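Local coordinates for protein TRAP dicarboxylate transporter, DctP subunit (Anaerococcus prevoti, PDB 4N91) that binds D-glucuronate, in both its alpha and beta forms, as a TRAP-type solute-binding protein that probably delivers the sugar acid to a membrane transporter, at residues A[110-121]-A[234-242]; A[94-102]-A[176-184]. All coordinates share one frame; numbering follows the deposited sequence.

Contact 1: A[110-121]-A[234-242]. With BDP (beta-D-glucopyranuronic acid), chain C.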
loop_
_atom_site.group_PDB
_atom_site.type_symbol
_atom_site.label_atom_id
_atom_site.label_comp_id
_atom_site.label_asym_id
_atom_site.label_seq_id
_atom_site.Cartn_x
_atom_site.Cartn_y
_atom_site.Cartn_z
ATOM N N ASN A 110 0.884 -3.728 -8.725
ATOM C CA ASN A 110 0.404 -4.896 -7.967
ATOM C C ASN A 110 0.981 -6.220 -8.456
ATOM O O ASN A 110 0.699 -7.272 -7.881
ATOM C CB ASN A 110 -1.121 -4.960 -8.002
ATOM C CG ASN A 110 -1.750 -3.773 -7.310
ATOM O OD1 ASN A 110 -1.148 -3.207 -6.395
ATOM N ND2 ASN A 110 -2.924 -3.357 -7.770
ATOM N N LEU A 111 1.809 -6.177 -9.495
ATOM C CA LEU A 111 2.405 -7.398 -10.027
ATOM C C LEU A 111 3.377 -7.997 -9.012
ATOM O O LEU A 111 4.201 -7.292 -8.463
ATOM C CB LEU A 111 3.151 -7.107 -11.333
ATOM C CG LEU A 111 2.278 -6.651 -12.506
ATOM C CD1 LEU A 111 3.143 -6.291 -13.719
ATOM C CD2 LEU A 111 1.283 -7.742 -12.851
ATOM N N PRO A 112 3.293 -9.309 -8.772
ATOM C CA PRO A 112 4.247 -9.968 -7.883
ATOM C C PRO A 112 5.651 -10.024 -8.473
ATOM O O PRO A 112 5.818 -10.157 -9.702
ATOM C CB PRO A 112 3.694 -11.392 -7.756
ATOM C CG PRO A 112 2.315 -11.340 -8.306
ATOM C CD PRO A 112 2.285 -10.243 -9.294
ATOM N N TYR A 113 6.638 -9.894 -7.591
ATOM C CA TYR A 113 8.040 -10.008 -7.955
ATOM C C TYR A 113 8.374 -9.107 -9.125
ATOM O O TYR A 113 9.060 -9.502 -10.070
ATOM C CB TYR A 113 8.380 -11.467 -8.231
ATOM C CG TYR A 113 8.180 -12.303 -7.002
ATOM C CD1 TYR A 113 9.015 -12.153 -5.906
ATOM C CD2 TYR A 113 7.137 -13.207 -6.903
ATOM C CE1 TYR A 113 8.831 -12.899 -4.762
ATOM C CE2 TYR A 113 6.945 -13.957 -5.773
ATOM C CZ TYR A 113 7.788 -13.793 -4.697
ATOM O OH TYR A 113 7.587 -14.530 -3.542
ATOM N N LEU A 114 7.898 -7.877 -9.023
ATOM C CA LEU A 114 8.068 -6.897 -10.074
ATOM C C LEU A 114 9.381 -6.170 -9.896
ATOM O O LEU A 114 10.120 -5.967 -10.864
ATOM C CB LEU A 114 6.904 -5.904 -10.055
ATOM C CG LEU A 114 7.039 -4.716 -10.991
ATOM C CD1 LEU A 114 7.051 -5.207 -12.435
ATOM C CD2 LEU A 114 5.901 -3.741 -10.733
ATOM N N PHE A 115 9.700 -5.788 -8.662
ATOM C CA PHE A 115 10.909 -4.998 -8.430
ATOM C C PHE A 115 12.086 -5.824 -7.932
ATOM O O PHE A 115 11.938 -6.694 -7.064
ATOM C CB PHE A 115 10.616 -3.895 -7.425
ATOM C CG PHE A 115 9.498 -2.985 -7.844
ATOM C CD1 PHE A 115 9.677 -2.111 -8.909
ATOM C CD2 PHE A 115 8.302 -2.991 -7.174
ATOM C CE1 PHE A 115 8.650 -1.268 -9.299
ATOM C CE2 PHE A 115 7.274 -2.149 -7.549
ATOM C CZ PHE A 115 7.456 -1.284 -8.625
ATOM N N ALA A 116 13.264 -5.549 -8.470
ATOM C CA ALA A 116 14.432 -6.352 -8.119
ATOM C C ALA A 116 14.925 -6.027 -6.717
ATOM O O ALA A 116 15.540 -6.874 -6.062
ATOM C CB ALA A 116 15.543 -6.132 -9.133
ATOM N N SER A 117 14.674 -4.802 -6.267
ATOM C CA SER A 117 15.254 -4.304 -5.014
ATOM C C SER A 117 14.409 -3.153 -4.525
ATOM O O SER A 117 13.650 -2.570 -5.307
ATOM C CB SER A 117 16.686 -3.805 -5.239
ATOM O OG SER A 117 16.713 -2.614 -6.018
ATOM N N SER A 118 14.557 -2.798 -3.251
ATOM C CA SER A 118 13.815 -1.660 -2.725
ATOM C C SER A 118 14.314 -0.388 -3.397
ATOM O O SER A 118 13.539 0.543 -3.640
ATOM C CB SER A 118 13.890 -1.586 -1.182
ATOM O OG SER A 118 15.184 -1.247 -0.732
ATOM N N GLU A 119 15.595 -0.352 -3.765
ATOM C CA GLU A 119 16.108 0.828 -4.454
ATOM C C GLU A 119 15.457 0.973 -5.832
ATOM O O GLU A 119 15.109 2.084 -6.244
ATOM C CB GLU A 119 17.639 0.784 -4.608
ATOM C CG GLU A 119 18.381 0.416 -3.345
ATOM C CD GLU A 119 18.539 -1.097 -3.202
ATOM O OE1 GLU A 119 19.254 -1.700 -4.044
ATOM O OE2 GLU A 119 17.946 -1.682 -2.278
ATOM N N ALA A 120 15.321 -0.130 -6.571
ATOM C CA ALA A 120 14.638 -0.068 -7.867
ATOM C C ALA A 120 13.219 0.475 -7.691
ATOM O O ALA A 120 12.789 1.382 -8.400
ATOM C CB ALA A 120 14.599 -1.451 -8.527
ATOM N N TYR A 121 12.518 -0.078 -6.713
ATOM C CA TYR A 121 11.170 0.326 -6.373
ATOM C C TYR A 121 11.059 1.830 -6.080
ATOM O O TYR A 121 10.228 2.526 -6.651
ATOM C CB TYR A 121 10.747 -0.522 -5.163
ATOM C CG TYR A 121 9.454 -0.140 -4.487
ATOM C CD1 TYR A 121 8.322 0.177 -5.221
ATOM C CD2 TYR A 121 9.361 -0.154 -3.106
ATOM C CE1 TYR A 121 7.121 0.504 -4.588
ATOM C CE2 TYR A 121 8.168 0.163 -2.450
ATOM C CZ TYR A 121 7.059 0.495 -3.197
ATOM O OH TYR A 121 5.891 0.808 -2.568
ATOM N N TYR A 234 9.459 -14.607 4.821
ATOM C CA TYR A 234 9.841 -13.561 3.895
ATOM C C TYR A 234 9.877 -13.997 2.433
ATOM O O TYR A 234 10.948 -14.032 1.802
ATOM C CB TYR A 234 11.198 -13.003 4.300
ATOM C CG TYR A 234 11.204 -11.965 5.417
ATOM C CD1 TYR A 234 10.814 -10.657 5.167
ATOM C CD2 TYR A 234 11.640 -12.266 6.694
ATOM C CE1 TYR A 234 10.842 -9.701 6.139
ATOM C CE2 TYR A 234 11.656 -11.299 7.692
ATOM C CZ TYR A 234 11.272 -10.009 7.391
ATOM O OH TYR A 234 11.324 -9.039 8.347
ATOM N N ASP A 235 8.716 -14.331 1.897
ATOM C CA ASP A 235 8.629 -14.631 0.479
ATOM C C ASP A 235 8.642 -13.336 -0.346
ATOM O O ASP A 235 8.967 -13.360 -1.530
ATOM C CB ASP A 235 7.405 -15.470 0.169
ATOM C CG ASP A 235 6.119 -14.710 0.346
ATOM O OD1 ASP A 235 5.875 -14.271 1.481
ATOM O OD2 ASP A 235 5.354 -14.558 -0.642
HETATM N N MSE A 236 8.276 -12.222 0.294
HETATM C CA MSE A 236 8.339 -10.867 -0.292
HETATM C C MSE A 236 7.737 -10.784 -1.710
HETATM O O MSE A 236 8.378 -10.314 -2.677
HETATM C CB MSE A 236 9.791 -10.359 -0.253
HETATM C CG MSE A 236 10.312 -10.192 1.165
HETATM SE SE MSE A 236 12.217 -9.786 1.244
HETATM C CE MSE A 236 12.106 -7.993 0.500
ATOM N N HIS A 237 6.477 -11.190 -1.822
ATOM C CA HIS A 237 5.848 -11.346 -3.126
ATOM C C HIS A 237 5.503 -10.042 -3.805
ATOM O O HIS A 237 5.429 -9.995 -5.035
ATOM C CB HIS A 237 4.609 -12.238 -3.070
ATOM C CG HIS A 237 3.686 -11.948 -1.930
ATOM N ND1 HIS A 237 3.668 -12.721 -0.794
ATOM C CD2 HIS A 237 2.722 -11.012 -1.760
ATOM C CE1 HIS A 237 2.759 -12.263 0.041
ATOM N NE2 HIS A 237 2.166 -11.231 -0.520
ATOM N N GLN A 238 5.293 -8.985 -3.033
ATOM C CA GLN A 238 4.961 -7.684 -3.616
ATOM C C GLN A 238 5.574 -6.547 -2.830
ATOM O O GLN A 238 5.843 -6.672 -1.610
ATOM C CB GLN A 238 3.463 -7.432 -3.664
ATOM C CG GLN A 238 2.668 -8.340 -4.561
ATOM C CD GLN A 238 1.198 -8.239 -4.232
ATOM O OE1 GLN A 238 0.757 -8.482 -3.076
ATOM N NE2 GLN A 238 0.424 -7.850 -5.213
HETATM N N MSE A 239 5.796 -5.439 -3.543
HETATM C CA MSE A 239 6.107 -4.154 -2.936
HETATM C C MSE A 239 5.025 -3.212 -3.422
HETATM O O MSE A 239 5.074 -2.724 -4.553
HETATM C CB MSE A 239 7.493 -3.645 -3.306
HETATM C CG MSE A 239 8.547 -4.621 -2.960
HETATM SE SE MSE A 239 10.311 -3.893 -3.325
HETATM C CE MSE A 239 10.644 -3.123 -1.530
ATOM N N VAL A 240 4.033 -2.985 -2.570
ATOM C CA VAL A 240 2.805 -2.316 -3.010
ATOM C C VAL A 240 2.769 -0.918 -2.426
ATOM O O VAL A 240 2.678 -0.742 -1.206
ATOM C CB VAL A 240 1.528 -3.082 -2.580
ATOM C CG1 VAL A 240 0.288 -2.384 -3.128
ATOM C CG2 VAL A 240 1.578 -4.544 -3.061
ATOM N N PRO A 241 2.870 0.098 -3.284
ATOM C CA PRO A 241 2.875 1.437 -2.691
ATOM C C PRO A 241 1.529 1.817 -2.121
ATOM O O PRO A 241 0.492 1.423 -2.661
ATOM C CB PRO A 241 3.232 2.349 -3.876
ATOM C CG PRO A 241 2.747 1.588 -5.102
ATOM C CD PRO A 241 2.969 0.122 -4.755
ATOM N N ASP A 242 1.540 2.589 -1.048
ATOM C CA ASP A 242 0.363 3.333 -0.635
ATOM C C ASP A 242 0.322 4.617 -1.463
ATOM O O ASP A 242 1.366 5.241 -1.746
ATOM C CB ASP A 242 0.414 3.645 0.866
ATOM C CG ASP A 242 0.107 2.448 1.740
ATOM O OD1 ASP A 242 -0.637 1.529 1.300
ATOM O OD2 ASP A 242 0.582 2.449 2.900
HETATM C C1 BDP C . -0.640 -1.889 4.685
HETATM C C2 BDP C . -0.878 -0.733 3.828
HETATM C C3 BDP C . -2.298 -0.266 3.967
HETATM C C4 BDP C . -3.222 -1.302 3.620
HETATM C C5 BDP C . -2.943 -2.499 4.443
HETATM C C6 BDP C . -3.806 -3.713 4.011
HETATM O O2 BDP C . -0.087 0.319 4.510
HETATM O O3 BDP C . -2.518 0.918 3.132
HETATM O O4 BDP C . -4.505 -0.950 3.713
HETATM O O5 BDP C . -1.543 -2.923 4.293
HETATM O O6A BDP C . -5.040 -3.518 4.016
HETATM O O1 BDP C . 0.641 -2.442 4.289
HETATM O O6B BDP C . -3.263 -4.837 3.912
HETATM O O HOH W 1 5.080 -5.471 -6.433
HETATM O O HOH W 2 5.401 -0.580 -0.303
#

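Contact 2: A[94-102]-A[176-184]. With BDP (beta-D-glucopyranuronic acid), chain C.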
loop_
_atom_site.group_PDB
_atom_site.type_symbol
_atom_site.label_atom_id
_atom_site.label_comp_id
_atom_site.label_asym_id
_atom_site.label_seq_id
_atom_site.Cartn_x
_atom_site.Cartn_y
_atom_site.Cartn_z
ATOM N N ALA A 94 -4.751 5.284 0.086
ATOM C CA ALA A 94 -5.248 3.984 -0.335
ATOM C C ALA A 94 -4.111 3.128 -0.865
ATOM O O ALA A 94 -3.249 3.612 -1.592
ATOM C CB ALA A 94 -6.294 4.154 -1.426
ATOM N N SER A 95 -4.107 1.843 -0.529
ATOM C CA SER A 95 -3.130 0.946 -1.110
ATOM C C SER A 95 -3.369 0.823 -2.599
ATOM O O SER A 95 -4.513 0.778 -3.067
ATOM C CB SER A 95 -3.219 -0.441 -0.478
ATOM O OG SER A 95 -2.306 -1.339 -1.076
ATOM N N ASN A 96 -2.289 0.773 -3.349
ATOM C CA ASN A 96 -2.389 0.570 -4.791
ATOM C C ASN A 96 -3.212 -0.690 -5.102
ATOM O O ASN A 96 -3.856 -0.791 -6.157
ATOM C CB ASN A 96 -0.992 0.424 -5.359
ATOM C CG ASN A 96 -0.953 0.570 -6.849
ATOM O OD1 ASN A 96 -0.905 1.677 -7.364
ATOM N ND2 ASN A 96 -0.981 -0.543 -7.548
ATOM N N ALA A 97 -3.170 -1.660 -4.188
ATOM C CA ALA A 97 -3.872 -2.927 -4.383
ATOM C C ALA A 97 -5.342 -2.699 -4.737
ATOM O O ALA A 97 -5.903 -3.421 -5.551
ATOM C CB ALA A 97 -3.754 -3.802 -3.134
ATOM N N ILE A 98 -5.995 -1.744 -4.084
ATOM C CA ILE A 98 -7.421 -1.559 -4.304
ATOM C C ILE A 98 -7.747 -0.582 -5.424
ATOM O O ILE A 98 -8.847 -0.579 -5.949
ATOM C CB ILE A 98 -8.200 -1.172 -3.025
ATOM C CG1 ILE A 98 -7.852 0.236 -2.578
ATOM C CG2 ILE A 98 -7.981 -2.235 -1.879
ATOM C CD1 ILE A 98 -8.802 0.794 -1.545
ATOM N N LEU A 99 -6.777 0.221 -5.840
ATOM C CA LEU A 99 -7.042 1.223 -6.864
ATOM C C LEU A 99 -7.240 0.591 -8.235
ATOM O O LEU A 99 -7.888 1.177 -9.091
ATOM C CB LEU A 99 -5.948 2.262 -6.908
ATOM C CG LEU A 99 -5.874 3.115 -5.630
ATOM C CD1 LEU A 99 -4.730 4.098 -5.752
ATOM C CD2 LEU A 99 -7.169 3.850 -5.353
ATOM N N GLU A 100 -6.730 -0.622 -8.430
ATOM C CA GLU A 100 -6.932 -1.329 -9.693
ATOM C C GLU A 100 -8.393 -1.608 -10.016
ATOM O O GLU A 100 -8.714 -1.857 -11.153
ATOM C CB GLU A 100 -6.123 -2.630 -9.720
ATOM C CG GLU A 100 -6.583 -3.669 -8.725
ATOM C CD GLU A 100 -5.780 -4.969 -8.775
ATOM O OE1 GLU A 100 -4.650 -4.991 -9.334
ATOM O OE2 GLU A 100 -6.293 -5.970 -8.231
ATOM N N THR A 101 -9.275 -1.563 -9.022
ATOM C CA THR A 101 -10.698 -1.760 -9.258
ATOM C C THR A 101 -11.376 -0.460 -9.701
ATOM O O THR A 101 -12.505 -0.485 -10.154
ATOM C CB THR A 101 -11.430 -2.361 -8.023
ATOM O OG1 THR A 101 -11.383 -1.454 -6.914
ATOM C CG2 THR A 101 -10.798 -3.681 -7.620
ATOM N N PHE A 102 -10.664 0.656 -9.588
ATOM C CA PHE A 102 -11.159 1.950 -10.040
ATOM C C PHE A 102 -10.650 2.284 -11.436
ATOM O O PHE A 102 -11.343 2.951 -12.202
ATOM C CB PHE A 102 -10.790 3.061 -9.033
ATOM C CG PHE A 102 -11.513 2.922 -7.730
ATOM C CD1 PHE A 102 -11.050 2.051 -6.760
ATOM C CD2 PHE A 102 -12.695 3.607 -7.496
ATOM C CE1 PHE A 102 -11.748 1.888 -5.560
ATOM C CE2 PHE A 102 -13.385 3.444 -6.305
ATOM C CZ PHE A 102 -12.907 2.594 -5.343
ATOM N N VAL A 176 -6.457 -11.200 1.980
ATOM C CA VAL A 176 -5.829 -10.255 1.074
ATOM C C VAL A 176 -6.683 -8.983 1.063
ATOM O O VAL A 176 -7.761 -8.938 1.647
ATOM C CB VAL A 176 -5.692 -10.811 -0.344
ATOM C CG1 VAL A 176 -4.754 -12.021 -0.317
ATOM C CG2 VAL A 176 -7.044 -11.194 -0.901
ATOM N N GLN A 177 -6.159 -7.940 0.436
ATOM C CA GLN A 177 -6.937 -6.736 0.217
ATOM C C GLN A 177 -7.979 -6.984 -0.858
ATOM O O GLN A 177 -7.976 -8.041 -1.505
ATOM C CB GLN A 177 -6.016 -5.602 -0.183
ATOM C CG GLN A 177 -4.954 -5.300 0.879
ATOM C CD GLN A 177 -4.148 -4.066 0.521
ATOM O OE1 GLN A 177 -4.595 -2.936 0.717
ATOM N NE2 GLN A 177 -2.984 -4.279 -0.019
ATOM N N GLN A 178 -8.894 -6.032 -1.028
ATOM C CA GLN A 178 -9.929 -6.141 -2.048
ATOM C C GLN A 178 -9.325 -5.842 -3.420
ATOM O O GLN A 178 -9.462 -4.743 -3.969
ATOM C CB GLN A 178 -11.126 -5.234 -1.754
ATOM C CG GLN A 178 -12.353 -5.602 -2.594
ATOM C CD GLN A 178 -13.551 -4.689 -2.378
ATOM O OE1 GLN A 178 -13.920 -3.926 -3.260
ATOM N NE2 GLN A 178 -14.156 -4.768 -1.209
ATOM N N SER A 179 -8.668 -6.857 -3.961
ATOM C CA SER A 179 -7.811 -6.744 -5.116
ATOM C C SER A 179 -7.887 -8.013 -5.962
ATOM O O SER A 179 -7.423 -9.078 -5.536
ATOM C CB SER A 179 -6.372 -6.595 -4.612
ATOM O OG SER A 179 -5.436 -6.760 -5.669
ATOM N N PRO A 180 -8.489 -7.927 -7.152
ATOM C CA PRO A 180 -8.534 -9.136 -8.002
ATOM C C PRO A 180 -7.157 -9.713 -8.317
ATOM O O PRO A 180 -7.029 -10.935 -8.423
ATOM C CB PRO A 180 -9.272 -8.678 -9.251
ATOM C CG PRO A 180 -10.089 -7.463 -8.789
ATOM C CD PRO A 180 -9.265 -6.808 -7.716
ATOM N N THR A 181 -6.136 -8.873 -8.394
ATOM C CA THR A 181 -4.781 -9.367 -8.630
ATOM C C THR A 181 -4.334 -10.300 -7.510
ATOM O O THR A 181 -3.857 -11.419 -7.755
ATOM C CB THR A 181 -3.792 -8.192 -8.777
ATOM O OG1 THR A 181 -4.048 -7.544 -10.014
ATOM C CG2 THR A 181 -2.357 -8.688 -8.720
ATOM N N ASN A 182 -4.559 -9.881 -6.266
ATOM C CA ASN A 182 -4.178 -10.700 -5.133
ATOM C C ASN A 182 -5.011 -11.959 -4.998
ATOM O O ASN A 182 -4.510 -12.989 -4.554
ATOM C CB ASN A 182 -4.170 -9.883 -3.841
ATOM C CG ASN A 182 -2.951 -8.978 -3.768
ATOM O OD1 ASN A 182 -2.957 -7.875 -4.291
ATOM N ND2 ASN A 182 -1.881 -9.478 -3.154
ATOM N N VAL A 183 -6.285 -11.892 -5.349
ATOM C CA VAL A 183 -7.080 -13.114 -5.361
ATOM C C VAL A 183 -6.484 -14.139 -6.341
ATOM O O VAL A 183 -6.317 -15.314 -6.013
ATOM C CB VAL A 183 -8.522 -12.818 -5.709
ATOM C CG1 VAL A 183 -9.300 -14.116 -5.946
ATOM C CG2 VAL A 183 -9.151 -11.994 -4.593
ATOM N N ARG A 184 -6.162 -13.689 -7.554
ATOM C CA ARG A 184 -5.560 -14.565 -8.546
ATOM C C ARG A 184 -4.204 -15.107 -8.068
ATOM O O ARG A 184 -3.881 -16.262 -8.293
ATOM C CB ARG A 184 -5.410 -13.840 -9.882
ATOM C CG ARG A 184 -4.777 -14.662 -10.971
ATOM C CD ARG A 184 -5.584 -15.878 -11.345
ATOM N NE ARG A 184 -4.965 -16.542 -12.492
ATOM C CZ ARG A 184 -5.077 -17.836 -12.765
ATOM N NH1 ARG A 184 -5.809 -18.631 -11.985
ATOM N NH2 ARG A 184 -4.450 -18.337 -13.824
HETATM C C1 BDP C . -0.640 -1.889 4.685
HETATM C C2 BDP C . -0.878 -0.733 3.828
HETATM C C3 BDP C . -2.298 -0.266 3.967
HETATM C C4 BDP C . -3.222 -1.302 3.620
HETATM C C5 BDP C . -2.943 -2.499 4.443
HETATM C C6 BDP C . -3.806 -3.713 4.011
HETATM O O2 BDP C . -0.087 0.319 4.510
HETATM O O3 BDP C . -2.518 0.918 3.132
HETATM O O4 BDP C . -4.505 -0.950 3.713
HETATM O O5 BDP C . -1.543 -2.923 4.293
HETATM O O6A BDP C . -5.040 -3.518 4.016
HETATM O O1 BDP C . 0.641 -2.442 4.289
HETATM O O6B BDP C . -3.263 -4.837 3.912
HETATM O O HOH W 3 -11.410 -2.742 -4.565
#

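Contact 1: A[110-121]-A[234-242]
Asn-110 makes the first bond of this contact, its backbone O accepting from Gln-238 NE2 at 2.7 Å. Segment 234-242 is a crossing point of the two-lobed periplasmic-binding-protein fold, running from strand 231-238 of one sheet to strand 242-247 of another. The accepting oxygen lies in the amide plane of Gln-238, whose OE1 is held by Asn-182, so the amide is gripped at both ends. Leu-111 O accepts a hydrogen bond from a water that itself accepts from Met-239 N. Pro-112 brings CA to 3.1 Å from His-237 O in a CA-H...O contact. The same oxygen accepts from Tyr-113 N at 2.8 Å. The Tyr-113 ring carries His-237 CA over one face, offset toward the rim. Its OH donates to Asp-235 O at 2.7 Å, from above the carbonyl plane. Phe-115 turns a ring edge to Met-239 O. Ser-118 CB meets CE of Met-239, a selenomethionine, at 3.6 Å. Tyr-121 CG lies anti to the backbone N (chi1 171°), which turns the ring against Met-239. Met-239 CB sits over the ring centre and SE approaches obliquely, a Met-aromatic contact with selenium for sulfur. Beyond it, Tyr-121 OH reaches 3.3 Å from Pro-241 CB.

Contact 2: A[94-102]-A[176-184]
Glu-100 reaches across to Thr-181 and grips the first turn of helix 180-188. The two segments belong to different lobes of the periplasmic-binding-protein fold. Segment 94-102 leaves the five-stranded sheet, and segment 176-184 starts at the end of strand 173-176 of the small parallel sheet. The CB of Glu-100 points toward segment 176-184. CG takes the crowded position between backbone N and carbonyl carbon (chi1 67°), and the chain runs on extended to the helix start. There CD comes to 3.3 Å from Thr-181 OG1. The two oxygens then divide the work. OE1 accepts from Thr-181 OG1 at 2.7 Å, on its syn side, and also from Asn-110 ND2. OE2 accepts from Thr-181 N at 2.9 Å with a nearly straight bond of 170°. Ser-179 OG, at the N-cap, lies 2.8 Å from OE2, but its one proton could instead serve Asn-182 OD1. The carboxylate thus sits at the helix N-terminus, where the helix dipole would probably favour its negative charge. A glutamine in its place would remove that charge and turn one oxygen into an NH2, which would probably leave Thr-181 N or Asn-110 ND2 facing a donor instead of an acceptor. Beside it, Thr-101 CG2 packs tightly on Pro-180 CD. A water bridges Thr-101 OG1 and Gln-178 O. At the sugar end of the contact, Gln-177 runs extended beyond CG along the pocket wall. Its CD lies 3.5 Å from C6 of the bound beta-D-glucuronate. NE2 presses on Ala-97 CB and donates to Ser-95 OG at 3.2 Å, the acceptor close to the amide plane. Ser-95 OG is also the N-cap acceptor of Ala-97 N, so it receives two N-H groups.

Overall arrangement
Contacts 1 and 2 lie about 15 Å apart, centre to centre, and both touch the bound glucuronate. Their segments alternate along the chain: 94-102, 110-121, 176-184, then 234-242. Helices 96-99 and 118-125 are successive helices. Strands 91-95 and 242-247 are antiparallel neighbours in the five-stranded sheet, which brings the sugar-proximal ends of the two contacts together. Val-240 CG1 packs 3.5 Å from Ser-95 OG. Asn-110 extends from contact 1 to the carboxylate of contact 2, and Gln-238 extends to Asn-182. These bonds join the polar parts of the two contacts beside the pocket. With the sugar bound beside segments from both lobes, this is consistent with the closed form expected of a ligand-bound solute-binding protein.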